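LysR family transcriptional regulator (Vibrio vulnificus, PDB 5FHK) probably acts as a sequence-specific DNA-binding transcriptional regulator of virulence genes, represented here by its regulatory, substrate-binding-type domain. Local coordinates at residues His95-His100 with Glu121-Val126; Leu111-Ile116 with Ile149-Asp154. One frame throughout, in Å; residues are numbered along the deposited sequence.

Interaction 1 of 2, residues His95-His100 with Glu121-Val126; sequences HAEDLH and ETVVNV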
ATOM      1  N   HIS A  95      27.126   2.187  16.874  1.00 43.44           N
ATOM      2  CA  HIS A  95      26.464   3.350  17.444  1.00 40.89           C
ATOM      3  C   HIS A  95      25.614   4.003  16.357  1.00 40.96           C
ATOM      4  O   HIS A  95      25.933   3.921  15.168  1.00 41.81           O
ATOM      5  CB  HIS A  95      27.479   4.350  18.023  1.00 42.54           C
ATOM      6  CG  HIS A  95      26.848   5.530  18.690  1.00 45.14           C
ATOM      7  ND1 HIS A  95      26.483   6.669  18.002  1.00 46.46           N
ATOM      8  CD2 HIS A  95      26.505   5.745  19.981  1.00 46.63           C
ATOM      9  CE1 HIS A  95      25.950   7.538  18.842  1.00 47.04           C
ATOM     10  NE2 HIS A  95      25.956   7.005  20.051  1.00 47.41           N
ATOM     11  N   ALA A  96      24.521   4.648  16.766  1.00 39.42           N
ATOM     12  CA  ALA A  96      23.592   5.223  15.795  1.00 37.63           C
ATOM     13  C   ALA A  96      24.228   6.302  14.926  1.00 37.60           C
ATOM     14  O   ALA A  96      23.629   6.691  13.916  1.00 35.06           O
ATOM     15  CB  ALA A  96      22.366   5.795  16.509  1.00 38.01           C
ATOM     16  N   GLU A  97      25.415   6.795  15.285  1.00 41.20           N
ATOM     17  CA  GLU A  97      26.100   7.761  14.442  1.00 45.41           C
ATOM     18  C   GLU A  97      26.748   7.103  13.237  1.00 44.98           C
ATOM     19  O   GLU A  97      27.000   7.783  12.240  1.00 45.92           O
ATOM     20  CB  GLU A  97      27.151   8.527  15.251  1.00 50.90           C
ATOM     21  CG  GLU A  97      26.588   9.738  15.994  1.00 53.22           C
ATOM     22  CD  GLU A  97      26.060  10.820  15.054  1.00 56.32           C
ATOM     23  OE1 GLU A  97      26.666  11.041  13.983  1.00 58.12           O
ATOM     24  OE2 GLU A  97      25.026  11.446  15.385  1.00 57.06           O
ATOM     25  N   ASP A  98      27.000   5.797  13.299  1.00 43.49           N
ATOM     26  CA  ASP A  98      27.578   5.084  12.171  1.00 41.88           C
ATOM     27  C   ASP A  98      26.615   4.946  10.997  1.00 41.08           C
ATOM     28  O   ASP A  98      27.040   4.504   9.925  1.00 41.92           O
ATOM     29  CB  ASP A  98      28.053   3.706  12.622  1.00 42.20           C
ATOM     30  CG  ASP A  98      29.116   3.777  13.714  1.00 46.24           C
ATOM     31  OD1 ASP A  98      29.887   4.768  13.753  1.00 47.32           O
ATOM     32  OD2 ASP A  98      29.183   2.836  14.537  1.00 48.63           O
ATOM     33  N   LEU A  99      25.344   5.333  11.156  1.00 38.21           N
ATOM     34  CA  LEU A  99      24.397   5.199  10.053  1.00 32.98           C
ATOM     35  C   LEU A  99      24.833   5.999   8.828  1.00 35.93           C
ATOM     36  O   LEU A  99      24.537   5.603   7.690  1.00 35.22           O
ATOM     37  CB  LEU A  99      23.005   5.618  10.507  1.00 26.35           C
ATOM     38  CG  LEU A  99      22.424   4.751  11.628  1.00 24.43           C
ATOM     39  CD1 LEU A  99      21.017   5.204  11.957  1.00 23.92           C
ATOM     40  CD2 LEU A  99      22.440   3.299  11.213  1.00 22.41           C
ATOM     41  N   HIS A 100      25.575   7.092   9.037  1.00 38.71           N
ATOM     42  CA  HIS A 100      26.002   7.939   7.926  1.00 43.92           C
ATOM     43  C   HIS A 100      26.799   7.171   6.879  1.00 45.62           C
ATOM     44  O   HIS A 100      26.727   7.491   5.690  1.00 49.41           O
ATOM     45  CB  HIS A 100      26.817   9.108   8.460  1.00 47.31           C
ATOM     46  CG  HIS A 100      26.025  10.021   9.338  1.00 51.10           C
ATOM     47  ND1 HIS A 100      26.062   9.951  10.714  1.00 52.58           N
ATOM     48  CD2 HIS A 100      25.150  11.006   9.034  1.00 52.00           C
ATOM     49  CE1 HIS A 100      25.250  10.863  11.221  1.00 52.66           C
ATOM     50  NE2 HIS A 100      24.688  11.518  10.222  1.00 52.61           N
ATOM     51  N   GLU A 121      20.423   8.732  25.149  1.00 46.78           N
ATOM     52  CA  GLU A 121      20.989   9.555  24.087  1.00 47.58           C
ATOM     53  C   GLU A 121      20.086   9.531  22.858  1.00 46.37           C
ATOM     54  O   GLU A 121      19.491   8.502  22.526  1.00 44.52           O
ATOM     55  CB  GLU A 121      22.391   9.069  23.713  1.00 49.62           C
ATOM     56  CG  GLU A 121      23.110   9.969  22.699  1.00 52.66           C
ATOM     57  CD  GLU A 121      24.391   9.358  22.123  1.00 54.95           C
ATOM     58  OE1 GLU A 121      24.775   8.241  22.553  1.00 55.35           O
ATOM     59  OE2 GLU A 121      25.013  10.011  21.242  1.00 54.96           O
ATOM     60  N   THR A 122      19.996  10.670  22.172  1.00 47.11           N
ATOM     61  CA  THR A 122      19.116  10.841  21.019  1.00 44.20           C
ATOM     62  C   THR A 122      19.945  11.233  19.805  1.00 43.10           C
ATOM     63  O   THR A 122      20.681  12.226  19.843  1.00 43.77           O
ATOM     64  CB  THR A 122      18.046  11.898  21.296  1.00 44.28           C
ATOM     65  OG1 THR A 122      16.998  11.321  22.084  1.00 45.32           O
ATOM     66  CG2 THR A 122      17.467  12.466  19.994  1.00 41.51           C
ATOM     67  N   VAL A 123      19.806  10.471  18.728  1.00 40.41           N
ATOM     68  CA  VAL A 123      20.474  10.751  17.467  1.00 39.58           C
ATOM     69  C   VAL A 123      19.407  10.920  16.390  1.00 37.18           C
ATOM     70  O   VAL A 123      18.479  10.108  16.303  1.00 37.11           O
ATOM     71  CB  VAL A 123      21.467   9.627  17.114  1.00 38.66           C
ATOM     72  CG1 VAL A 123      21.811   9.655  15.631  1.00 40.92           C
ATOM     73  CG2 VAL A 123      22.728   9.754  17.971  1.00 37.35           C
ATOM     74  N   VAL A 124      19.533  11.974  15.575  1.00 36.80           N
ATOM     75  CA  VAL A 124      18.614  12.252  14.472  1.00 37.84           C
ATOM     76  C   VAL A 124      19.348  12.003  13.160  1.00 39.84           C
ATOM     77  O   VAL A 124      20.449  12.526  12.956  1.00 41.91           O
ATOM     78  CB  VAL A 124      18.075  13.695  14.537  1.00 39.89           C
ATOM     79  CG1 VAL A 124      17.104  13.948  13.393  1.00 40.44           C
ATOM     80  CG2 VAL A 124      17.381  13.927  15.868  1.00 39.85           C
ATOM     81  N   ASN A 125      18.755  11.197  12.272  1.00 37.08           N
ATOM     82  CA  ASN A 125      19.341  10.938  10.960  1.00 34.66           C
ATOM     83  C   ASN A 125      18.476  11.539   9.862  1.00 34.45           C
ATOM     84  O   ASN A 125      17.313  11.151   9.692  1.00 35.74           O
ATOM     85  CB  ASN A 125      19.534   9.450  10.701  1.00 32.20           C
ATOM     86  CG  ASN A 125      20.288   9.190   9.415  1.00 31.67           C
ATOM     87  OD1 ASN A 125      19.732   9.352   8.316  1.00 33.64           O
ATOM     88  ND2 ASN A 125      21.555   8.786   9.533  1.00 27.62           N
ATOM     89  N   VAL A 126      19.072  12.442   9.090  1.00 33.97           N
ATOM     90  CA  VAL A 126      18.411  13.167   8.020  1.00 38.19           C
ATOM     91  C   VAL A 126      19.055  12.890   6.667  1.00 42.48           C
ATOM     92  O   VAL A 126      18.732  13.557   5.682  1.00 44.01           O
ATOM     93  CB  VAL A 126      18.387  14.681   8.319  1.00 39.31           C
ATOM     94  CG1 VAL A 126      17.646  14.962   9.614  1.00 37.70           C
ATOM     95  CG2 VAL A 126      19.794  15.220   8.398  1.00 41.40           C
TER

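Interaction 2 of 2, residues Leu111-Ile116 with Ile149-Asp154; sequences LKWTLI and ITLMPD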
ATOM      1  N   LEU A 111      10.839   9.408   7.114  1.00 32.89           N
ATOM      2  CA  LEU A 111      11.989   9.986   6.427  1.00 34.75           C
ATOM      3  C   LEU A 111      12.994  10.568   7.409  1.00 35.40           C
ATOM      4  O   LEU A 111      14.171  10.726   7.060  1.00 37.15           O
ATOM      5  CB  LEU A 111      11.546  11.073   5.449  1.00 37.99           C
ATOM      6  CG  LEU A 111      10.890  10.632   4.134  1.00 37.09           C
ATOM      7  CD1 LEU A 111      11.147  11.679   3.019  1.00 35.10           C
ATOM      8  CD2 LEU A 111      11.365   9.247   3.720  1.00 34.92           C
ATOM      9  N   LYS A 112      12.549  10.889   8.618  1.00 33.96           N
ATOM     10  CA  LYS A 112      13.403  11.377   9.694  1.00 34.36           C
ATOM     11  C   LYS A 112      13.514  10.272  10.735  1.00 31.30           C
ATOM     12  O   LYS A 112      12.495   9.733  11.183  1.00 29.15           O
ATOM     13  CB  LYS A 112      12.822  12.655  10.303  1.00 38.03           C
ATOM     14  CG  LYS A 112      13.681  13.340  11.379  1.00 40.72           C
ATOM     15  CD  LYS A 112      12.961  14.584  11.892  1.00 44.19           C
ATOM     16  CE  LYS A 112      12.707  14.504  13.389  1.00 47.94           C
ATOM     17  NZ  LYS A 112      11.861  13.299  13.714  1.00 50.00           N
ATOM     18  N   TRP A 113      14.738   9.899  11.082  1.00 29.33           N
ATOM     19  CA  TRP A 113      14.970   8.819  12.036  1.00 30.58           C
ATOM     20  C   TRP A 113      15.408   9.456  13.349  1.00 33.00           C
ATOM     21  O   TRP A 113      16.527   9.963  13.452  1.00 33.95           O
ATOM     22  CB  TRP A 113      16.031   7.834  11.545  1.00 26.31           C
ATOM     23  CG  TRP A 113      15.697   7.035  10.341  1.00 25.56           C
ATOM     24  CD1 TRP A 113      14.571   7.123   9.558  1.00 25.97           C
ATOM     25  CD2 TRP A 113      16.509   6.011   9.761  1.00 26.31           C
ATOM     26  NE1 TRP A 113      14.642   6.219   8.532  1.00 26.29           N
ATOM     27  CE2 TRP A 113      15.815   5.512   8.643  1.00 26.10           C
ATOM     28  CE3 TRP A 113      17.755   5.452  10.096  1.00 25.71           C
ATOM     29  CZ2 TRP A 113      16.324   4.487   7.847  1.00 27.07           C
ATOM     30  CZ3 TRP A 113      18.267   4.433   9.293  1.00 26.56           C
ATOM     31  CH2 TRP A 113      17.556   3.971   8.176  1.00 27.12           C
ATOM     32  N   THR A 114      14.530   9.424  14.343  1.00 34.06           N
ATOM     33  CA  THR A 114      14.817   9.932  15.684  1.00 33.83           C
ATOM     34  C   THR A 114      15.001   8.735  16.601  1.00 34.84           C
ATOM     35  O   THR A 114      14.027   8.073  16.968  1.00 37.59           O
ATOM     36  CB  THR A 114      13.691  10.831  16.168  1.00 32.70           C
ATOM     37  OG1 THR A 114      13.423  11.809  15.159  1.00 29.10           O
ATOM     38  CG2 THR A 114      14.076  11.507  17.484  1.00 37.13           C
ATOM     39  N   LEU A 115      16.248   8.464  16.977  1.00 32.23           N
ATOM     40  CA  LEU A 115      16.621   7.224  17.637  1.00 29.92           C
ATOM     41  C   LEU A 115      17.113   7.485  19.049  1.00 32.35           C
ATOM     42  O   LEU A 115      18.023   8.297  19.250  1.00 38.06           O
ATOM     43  CB  LEU A 115      17.705   6.504  16.835  1.00 26.89           C
ATOM     44  CG  LEU A 115      17.199   6.115  15.445  1.00 24.35           C
ATOM     45  CD1 LEU A 115      18.276   5.371  14.705  1.00 24.37           C
ATOM     46  CD2 LEU A 115      15.943   5.235  15.553  1.00 20.24           C
ATOM     47  N   ILE A 116      16.527   6.776  20.012  1.00 28.03           N
ATOM     48  CA  ILE A 116      16.918   6.836  21.413  1.00 31.78           C
ATOM     49  C   ILE A 116      17.561   5.504  21.780  1.00 32.55           C
ATOM     50  O   ILE A 116      17.241   4.459  21.202  1.00 31.38           O
ATOM     51  CB  ILE A 116      15.722   7.140  22.344  1.00 34.76           C
ATOM     52  CG1 ILE A 116      14.874   5.876  22.561  1.00 35.57           C
ATOM     53  CG2 ILE A 116      14.856   8.254  21.773  1.00 35.44           C
ATOM     54  CD1 ILE A 116      14.088   5.847  23.877  1.00 38.15           C
ATOM     55  N   ILE A 149      19.894  -0.474   5.160  1.00 19.20           N
ATOM     56  CA  ILE A 149      19.249  -0.357   6.467  1.00 19.94           C
ATOM     57  C   ILE A 149      18.019   0.530   6.344  1.00 21.54           C
ATOM     58  O   ILE A 149      18.067   1.589   5.701  1.00 24.75           O
ATOM     59  CB  ILE A 149      20.228   0.243   7.496  1.00 22.00           C
ATOM     60  CG1 ILE A 149      21.415  -0.694   7.768  1.00 18.98           C
ATOM     61  CG2 ILE A 149      19.496   0.663   8.791  1.00 18.29           C
ATOM     62  CD1 ILE A 149      22.568   0.030   8.308  1.00 20.01           C
ATOM     63  N   THR A 150      16.920   0.119   6.970  1.00 20.49           N
ATOM     64  CA  THR A 150      15.717   0.937   7.041  1.00 24.26           C
ATOM     65  C   THR A 150      15.196   0.994   8.469  1.00 23.13           C
ATOM     66  O   THR A 150      15.588   0.222   9.343  1.00 25.63           O
ATOM     67  CB  THR A 150      14.598   0.400   6.142  1.00 27.99           C
ATOM     68  OG1 THR A 150      13.452   1.236   6.312  1.00 32.72           O
ATOM     69  CG2 THR A 150      14.235  -1.031   6.559  1.00 25.89           C
ATOM     70  N   LEU A 151      14.285   1.928   8.691  1.00 23.66           N
ATOM     71  CA  LEU A 151      13.554   2.022   9.943  1.00 20.69           C
ATOM     72  C   LEU A 151      12.095   1.709   9.645  1.00 16.76           C
ATOM     73  O   LEU A 151      11.503   2.284   8.727  1.00 16.95           O
ATOM     74  CB  LEU A 151      13.686   3.400  10.566  1.00 22.14           C
ATOM     75  CG  LEU A 151      12.869   3.526  11.853  1.00 24.05           C
ATOM     76  CD1 LEU A 151      13.621   2.839  12.948  1.00 22.35           C
ATOM     77  CD2 LEU A 151      12.665   5.000  12.227  1.00 26.19           C
ATOM     78  N   MET A 152      11.523   0.799  10.418  1.00 17.88           N
ATOM     79  CA  MET A 152      10.280   0.199   9.993  1.00 19.05           C
ATOM     80  C   MET A 152       9.425  -0.089  11.219  1.00 23.09           C
ATOM     81  O   MET A 152       9.967  -0.519  12.255  1.00 24.81           O
ATOM     82  CB  MET A 152      10.574  -1.086   9.217  1.00 19.08           C
ATOM     83  CG  MET A 152       9.407  -1.765   8.566  1.00 22.96           C
ATOM     84  SD  MET A 152       8.903  -0.990   7.032  1.00 26.97           S
ATOM     85  CE  MET A 152      10.453  -0.883   6.156  1.00 22.29           C
ATOM     86  N   PRO A 153       8.111   0.141  11.147  1.00 22.62           N
ATOM     87  CA  PRO A 153       7.241  -0.217  12.276  1.00 23.79           C
ATOM     88  C   PRO A 153       7.282  -1.716  12.527  1.00 26.01           C
ATOM     89  O   PRO A 153       7.034  -2.513  11.617  1.00 29.26           O
ATOM     90  CB  PRO A 153       5.845   0.236  11.819  1.00 21.39           C
ATOM     91  CG  PRO A 153       6.066   1.142  10.644  1.00 23.87           C
ATOM     92  CD  PRO A 153       7.338   0.628   9.994  1.00 23.96           C
ATOM     93  N   ASP A 154       7.551  -2.093  13.786  1.00 25.19           N
ATOM     94  CA  ASP A 154       7.821  -3.496  14.123  1.00 27.68           C
ATOM     95  C   ASP A 154       6.694  -4.431  13.694  1.00 24.71           C
ATOM     96  O   ASP A 154       6.961  -5.550  13.233  1.00 24.55           O
ATOM     97  CB  ASP A 154       8.091  -3.658  15.626  1.00 31.76           C
ATOM     98  CG  ASP A 154       6.955  -3.129  16.500  1.00 35.71           C
ATOM     99  OD1 ASP A 154       5.925  -2.655  15.959  1.00 34.70           O
ATOM    100  OD2 ASP A 154       7.104  -3.183  17.745  1.00 38.03           O
TER

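Interaction 1 of 2, residues His95-His100 with Glu121-Val126
H95 and E121 reach for each other from opposite directions, and the imidazole N-H at NE2 bonds OE1 of E121 at 3.0 Å in an almost straight line, 175° at the hydrogen. The carboxylate oxygen lies close to the ring plane, while the nitrogen meets OE1 on its syn side but 35° out of the carboxylate plane; the ring and carboxylate planes are turned against each other. E121 spans the gap because its chain is extended, with CG anti to the backbone N. Beside this pair V123 fills the middle of the contact, its CB packing against A96 CB at 4.0 Å and its CG2 facing H95 CE1. The E97 chain, bent at chi2 (-64°), brings OE2 alongside both valine methyls, 3.7 Å from V123 CG1. At the far end N125 ND2 comes to 3.6 Å from L99 CB and sits over one face of the H100 ring, offset toward its rim. The contact thus lays a loop that passes into a 3-10 segment from D98 on along strand 122-125, an edge strand, within this chain, of a small antiparallel sheet in the LysR regulatory domain, which has the periplasmic-binding-protein fold. Behind the first shell, the loop holds its own rings: E97 N bonds H95 ND1 at 2.9 Å, so both imidazole nitrogens of H95 are engaged, and H100 ND1 donates to E97 O at 2.8 Å. N125 OD1 is bound by K106 NZ and by D127 N. W173 of strand 173-174 stacks edge-to-face on H95 and also touches A96, E121 and V123.

Interaction 2 of 2, residues Leu111-Ile116 with Ile149-Asp154
The hydroxyl OG1 of T150 is hydrogen-bonded to the carbonyl oxygen of L105 in the neighbouring strand 104-107, and while its CB points away from the tryptophan, T150 lays its CA 3.7 Å from W113 CZ2. The rest of the contact is built round the W113 indole. L151 covers one face: its CB stands 3.7 Å from the centroid of the five-membered ring, only 16° off the normal, a CH-pi contact. Its CG is anti to the backbone N (chi1 178°), which carries the isobutyl group along the pyrrole side of the indole and sets CD2 at 3.9 Å from W113 CD1; the two side chains slide past each other in opposite directions. The benzo half of the indole reaches the backbone instead, with CZ2 lying 3.4 Å from L151 N. Farther out along the ring, CH2 meets the carbonyl oxygen of I149 at 3.5 Å, edge-on and near the indole plane. The same CH2 touches I149 CG2 at 3.9 Å, the two side chains crossing at about a right angle. L115, two residues beyond W113, adds a lighter contact, CD2 to CD1 of L151 at 4.2 Å. No hydrogen bond joins the segments: their strands cross at 81°, so this is packing between sheets and not pairing within one. W113 also makes a cation-pi contact with K106 and a weak NE1 bond to L110 O. Strand 149-153 runs between strands 104-107 and 68-82 in the larger mixed sheet, with helix 136-144 against T150 and P153, whereas strand 113-117 lies between strands 122-125 and 173-174.

In the fold
From the N terminus the chain first builds part of one lobe, then passes through strand 68-82 into the lobe holding both contacts. The loop 95-100 comes first, followed by strands 104-107 and 113-117; interaction 1 closes when strand 122-125 folds back beside that loop. Interaction 2 closes later, after helix 136-144, when strand 149-153 packs against strand 113-117. Segment 111-116 falls inside the loop closed by interaction 1 and its partner 149-154 beyond that loop's end, so the two closures cross instead of nesting. They meet at paired strands: N125 N bonds W113 O, and V123 O receives L115 N. L99 also packs on W113, which reaches strand 149-153 as well and so joins outer loop, small sheet and large sheet.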